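PDB 3EZX: monomethylamine corrinoid protein 1 from Methanosarcina barkeri, which carries methyl groups on its corrinoid cofactor between the methyltransferases MtmB and MtbA during methanogenesis from monomethylamine. Local coordinates for residues V77-L82 against V112-G117; K41-G46 against N73-L78. One frame throughout, in Å; residues are numbered along the deposited sequence.

Interaction 1 (V77-L82 against V112-G117); sequences VLTPEL and VTTMLG
Thr114 meets two residues of the 77-82 helix, Thr79 and Leu82. Its hydroxyl oxygen comes to the methyl of Thr79, with Thr79 CG2 4.0 Å from Thr114 OG1. The two threonine side chains cross at a slant, and no hydrogen bond joins them. Each hydroxyl is instead hydrogen-bonded within its own helix, Thr114 OG1 to Arg110 O and Thr79 OG1 to Met75 O. With OG1 beside the backbone N (chi1 -66°), the methyl of Thr114 is left for Leu82. Thr114 CG2 sits 3.8 Å from Leu82 CB and 4.1 Å from Leu82 CD1. Cutting this side chain back to an alanine would probably open a gap between the helices, with the methyl gone from the side of Leu82 and the hydroxyl from Thr79 CG2.

The contact joins the two domains of the corrinoid protein. Residues 77-82 end the last helix of the N-terminal bundle, and residues 112-117 belong to the first helix of the Rossmann-like cobamide-binding domain. That same helix reaches the bound cobamide through Val112. The segments run nearly parallel, at 17°, with their axes 10.0 Å apart.

Met115 meets Leu82 chiefly with its terminal methyl, the two side chains crossing at about a right angle. Its chain bends at chi2 (-71°) and again at chi3, which brings CE round to the leucine. Met115 CE lies 3.8 Å from Leu82 CB and 3.9 Å from Leu82 CD2. Met115 also touches Ala204 at the start of helix 204-213.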
loop_
_atom_site.group_PDB
_atom_site.type_symbol
_atom_site.label_atom_id
_atom_site.label_comp_id
_atom_site.label_asym_id
_atom_site.label_seq_id
_atom_site.Cartn_x
_atom_site.Cartn_y
_atom_site.Cartn_z
ATOM N N VAL A 77 6.190 9.955 -10.167
ATOM C CA VAL A 77 6.204 9.878 -11.617
ATOM C C VAL A 77 5.265 8.798 -12.147
ATOM O O VAL A 77 4.695 8.947 -13.221
ATOM C CB VAL A 77 7.623 9.602 -12.153
ATOM C CG1 VAL A 77 7.599 9.526 -13.667
ATOM C CG2 VAL A 77 8.575 10.701 -11.703
ATOM N N LEU A 78 5.096 7.718 -11.388
ATOM C CA LEU A 78 4.233 6.617 -11.814
ATOM C C LEU A 78 2.765 6.735 -11.387
ATOM O O LEU A 78 1.876 6.286 -12.112
ATOM C CB LEU A 78 4.800 5.280 -11.313
ATOM C CG LEU A 78 6.260 4.952 -11.651
ATOM C CD1 LEU A 78 6.632 3.638 -11.007
ATOM C CD2 LEU A 78 6.462 4.879 -13.153
ATOM N N THR A 79 2.506 7.324 -10.221
ATOM C CA THR A 79 1.130 7.467 -9.734
ATOM C C THR A 79 0.204 8.037 -10.805
ATOM O O THR A 79 -0.834 7.451 -11.114
ATOM C CB THR A 79 1.055 8.367 -8.479
ATOM O OG1 THR A 79 1.588 7.663 -7.350
ATOM C CG2 THR A 79 -0.382 8.764 -8.188
ATOM N N PRO A 80 0.561 9.196 -11.376
ATOM C CA PRO A 80 -0.307 9.760 -12.409
ATOM C C PRO A 80 -0.483 8.786 -13.574
ATOM O O PRO A 80 -1.559 8.691 -14.162
ATOM C CB PRO A 80 0.420 11.046 -12.807
ATOM C CG PRO A 80 1.849 10.760 -12.473
ATOM C CD PRO A 80 1.734 10.054 -11.156
ATOM N N GLU A 81 0.575 8.053 -13.891
ATOM C CA GLU A 81 0.526 7.084 -14.975
ATOM C C GLU A 81 -0.445 5.962 -14.613
ATOM O O GLU A 81 -1.110 5.405 -15.478
ATOM C CB GLU A 81 1.919 6.502 -15.217
ATOM C CG GLU A 81 2.129 5.952 -16.607
ATOM C CD GLU A 81 1.974 7.021 -17.670
ATOM O OE1 GLU A 81 2.600 8.093 -17.526
ATOM O OE2 GLU A 81 1.232 6.791 -18.647
ATOM N N LEU A 82 -0.523 5.645 -13.323
ATOM C CA LEU A 82 -1.401 4.588 -12.831
ATOM C C LEU A 82 -2.854 5.036 -12.734
ATOM O O LEU A 82 -3.770 4.226 -12.872
ATOM C CB LEU A 82 -0.946 4.117 -11.448
ATOM C CG LEU A 82 0.376 3.366 -11.291
ATOM C CD1 LEU A 82 0.710 3.242 -9.815
ATOM C CD2 LEU A 82 0.276 1.991 -11.932
ATOM N N VAL A 112 -1.573 1.045 -2.998
ATOM C CA VAL A 112 -2.851 0.355 -2.981
ATOM C C VAL A 112 -3.997 1.343 -3.195
ATOM O O VAL A 112 -4.928 1.064 -3.952
ATOM C CB VAL A 112 -3.107 -0.355 -1.636
ATOM C CG1 VAL A 112 -4.523 -0.864 -1.604
ATOM C CG2 VAL A 112 -2.107 -1.497 -1.432
ATOM N N THR A 113 -3.937 2.483 -2.501
ATOM C CA THR A 113 -4.961 3.544 -2.591
ATOM C C THR A 113 -5.072 4.035 -4.032
ATOM O O THR A 113 -6.155 4.405 -4.487
ATOM C CB THR A 113 -4.627 4.804 -1.689
ATOM O OG1 THR A 113 -4.402 4.401 -0.329
ATOM C CG2 THR A 113 -5.803 5.804 -1.725
ATOM N N THR A 114 -3.940 4.069 -4.731
ATOM C CA THR A 114 -3.945 4.537 -6.102
ATOM C C THR A 114 -4.640 3.501 -6.965
ATOM O O THR A 114 -5.496 3.841 -7.775
ATOM C CB THR A 114 -2.523 4.773 -6.646
ATOM O OG1 THR A 114 -1.906 5.859 -5.947
ATOM C CG2 THR A 114 -2.577 5.088 -8.126
ATOM N N MET A 115 -4.286 2.233 -6.789
ATOM C CA MET A 115 -4.916 1.194 -7.583
ATOM C C MET A 115 -6.411 1.219 -7.333
ATOM O O MET A 115 -7.201 1.302 -8.278
ATOM C CB MET A 115 -4.306 -0.157 -7.258
ATOM C CG MET A 115 -2.850 -0.211 -7.665
ATOM S SD MET A 115 -2.555 -0.256 -9.465
ATOM C CE MET A 115 -3.154 1.368 -10.076
ATOM N N LEU A 116 -6.806 1.137 -6.067
ATOM C CA LEU A 116 -8.215 1.240 -5.750
ATOM C C LEU A 116 -8.518 2.630 -6.273
ATOM O O LEU A 116 -7.691 3.528 -6.148
ATOM C CB LEU A 116 -8.432 1.197 -4.242
ATOM C CG LEU A 116 -8.273 -0.180 -3.616
ATOM C CD1 LEU A 116 -8.523 -0.082 -2.129
ATOM C CD2 LEU A 116 -9.248 -1.138 -4.270
ATOM N N GLY A 117 -9.684 2.818 -6.869
ATOM C CA GLY A 117 -9.990 4.128 -7.402
ATOM C C GLY A 117 -9.692 4.080 -8.881
ATOM O O GLY A 117 -10.509 4.496 -9.702
#

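Interaction 2 (K41-G46 against N73-L78); sequences KGLSVG and NAMEVL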
loop_
_atom_site.group_PDB
_atom_site.type_symbol
_atom_site.label_atom_id
_atom_site.label_comp_id
_atom_site.label_asym_id
_atom_site.label_seq_id
_atom_site.Cartn_x
_atom_site.Cartn_y
_atom_site.Cartn_z
ATOM N N LYS A 41 8.663 -5.320 -11.118
ATOM C CA LYS A 41 9.854 -5.973 -11.662
ATOM C C LYS A 41 11.148 -5.183 -11.474
ATOM O O LYS A 41 12.235 -5.686 -11.776
ATOM C CB LYS A 41 9.654 -6.298 -13.144
ATOM C CG LYS A 41 8.698 -7.458 -13.381
ATOM C CD LYS A 41 8.459 -7.703 -14.860
ATOM C CE LYS A 41 7.448 -8.825 -15.067
ATOM N NZ LYS A 41 7.090 -9.001 -16.504
ATOM N N GLY A 42 11.031 -3.962 -10.957
ATOM C CA GLY A 42 12.201 -3.126 -10.746
ATOM C C GLY A 42 12.365 -2.513 -9.363
ATOM O O GLY A 42 13.248 -2.911 -8.602
ATOM N N LEU A 43 11.527 -1.529 -9.045
ATOM C CA LEU A 43 11.585 -0.849 -7.757
ATOM C C LEU A 43 11.345 -1.814 -6.603
ATOM O O LEU A 43 12.141 -1.873 -5.668
ATOM C CB LEU A 43 10.554 0.284 -7.708
ATOM C CG LEU A 43 10.628 1.319 -8.842
ATOM C CD1 LEU A 43 9.454 2.273 -8.725
ATOM C CD2 LEU A 43 11.949 2.079 -8.790
ATOM N N SER A 44 10.252 -2.570 -6.665
ATOM C CA SER A 44 9.937 -3.529 -5.611
ATOM C C SER A 44 11.044 -4.568 -5.424
ATOM O O SER A 44 11.365 -4.940 -4.296
ATOM C CB SER A 44 8.613 -4.232 -5.915
ATOM O OG SER A 44 7.530 -3.329 -5.869
ATOM N N VAL A 45 11.620 -5.039 -6.528
ATOM C CA VAL A 45 12.703 -6.021 -6.467
ATOM C C VAL A 45 13.849 -5.446 -5.649
ATOM O O VAL A 45 14.425 -6.125 -4.794
ATOM C CB VAL A 45 13.268 -6.377 -7.880
ATOM C CG1 VAL A 45 14.451 -7.339 -7.752
ATOM C CG2 VAL A 45 12.189 -7.003 -8.741
ATOM N N GLY A 46 14.174 -4.187 -5.928
ATOM C CA GLY A 46 15.240 -3.503 -5.221
ATOM C C GLY A 46 14.885 -3.266 -3.765
ATOM O O GLY A 46 15.721 -3.474 -2.889
ATOM N N ASN A 73 9.886 9.214 -4.642
ATOM C CA ASN A 73 10.073 10.092 -5.782
ATOM C C ASN A 73 9.671 9.357 -7.058
ATOM O O ASN A 73 9.147 9.959 -7.994
ATOM C CB ASN A 73 11.533 10.552 -5.877
ATOM C CG ASN A 73 11.865 11.665 -4.894
ATOM O OD1 ASN A 73 12.995 12.156 -4.856
ATOM N ND2 ASN A 73 10.883 12.073 -4.101
ATOM N N ALA A 74 9.918 8.053 -7.091
ATOM C CA ALA A 74 9.571 7.243 -8.250
ATOM C C ALA A 74 8.054 7.186 -8.395
ATOM O O ALA A 74 7.517 7.209 -9.505
ATOM C CB ALA A 74 10.131 5.837 -8.088
ATOM N N MET A 75 7.371 7.121 -7.258
ATOM C CA MET A 75 5.917 7.049 -7.229
ATOM C C MET A 75 5.247 8.325 -7.722
ATOM O O MET A 75 4.139 8.282 -8.253
ATOM C CB MET A 75 5.452 6.710 -5.815
ATOM C CG MET A 75 5.775 5.283 -5.403
ATOM S SD MET A 75 4.713 4.083 -6.228
ATOM C CE MET A 75 5.488 3.975 -7.800
ATOM N N GLU A 76 5.924 9.456 -7.555
ATOM C CA GLU A 76 5.379 10.724 -8.010
ATOM C C GLU A 76 5.312 10.726 -9.537
ATOM O O GLU A 76 4.476 11.403 -10.135
ATOM C CB GLU A 76 6.246 11.887 -7.523
ATOM C CG GLU A 76 6.376 11.967 -6.016
ATOM C CD GLU A 76 7.056 13.242 -5.566
ATOM O OE1 GLU A 76 8.093 13.606 -6.163
ATOM O OE2 GLU A 76 6.558 13.878 -4.612
ATOM N N VAL A 77 6.190 9.955 -10.167
ATOM C CA VAL A 77 6.204 9.878 -11.617
ATOM C C VAL A 77 5.265 8.798 -12.147
ATOM O O VAL A 77 4.695 8.947 -13.221
ATOM C CB VAL A 77 7.623 9.602 -12.153
ATOM C CG1 VAL A 77 7.599 9.526 -13.667
ATOM C CG2 VAL A 77 8.575 10.701 -11.703
ATOM N N LEU A 78 5.096 7.718 -11.388
ATOM C CA LEU A 78 4.233 6.617 -11.814
ATOM C C LEU A 78 2.765 6.735 -11.387
ATOM O O LEU A 78 1.876 6.286 -12.112
ATOM C CB LEU A 78 4.800 5.280 -11.313
ATOM C CG LEU A 78 6.260 4.952 -11.651
ATOM C CD1 LEU A 78 6.632 3.638 -11.007
ATOM C CD2 LEU A 78 6.462 4.879 -13.153
#
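Two antiparallel helices of the N-terminal bundle, 35-55 and 61-82, meet here through one leucine methyl. Leu43 CD1 makes the closest contacts from its side. It lies 3.7 Å from Ala74 CB, and these two residues are the pair whose CA atoms are nearest between the two segments. One turn further along helix 61-82, Leu78 reaches out to meet it tip to tip, with Leu78 CD1 3.9 Å from Leu43 CD1. In Leu43, CG stands anti to the carbonyl carbon (chi1 -55°) and chi2 is extended, which carries CD1 out to where it touches both Ala74 and Leu78. A looser contact comes from Met75, whose CE is 4.4 Å from Leu43 CD1.

The helical bundle is the N-terminal domain, which precedes the Rossmann-fold cobamide domain. The segments run at 158° to each other, and their axes stay 12.3 Å apart at closest approach. That is wide for paired helices, and the long side chain of Leu43 bridges much of it, to the short Ala74 and the tip of Leu78. All four touching residues are buried, and no hydrogen bond crosses between the segments. Other bundle helices close round them: Ala74 also packs on Thr21 and Cys25 of helix 20-30, and Leu43 on Ile13 of helix 3-14.

How the interactions relate
From the N terminus, the chain first reaches residues 41-46 on helix 35-55. It then turns back into helix 61-82, where residues 73-78 close interaction 2 over a mainly helical loop of 26 residues. Interaction 1 starts on the same helix: the two contacts share Val77 and Leu78. The chain then leaves the bundle, passes through strand 94-99 and returns with residues 112-117 to close a second loop of 29 residues. The loops follow one another, with no nesting or crossing beyond the shared residues. Interaction 2 stays within the N-terminal bundle, whereas interaction 1 ties its last helix to the cobamide-binding domain. Their centres are about 12 Å apart.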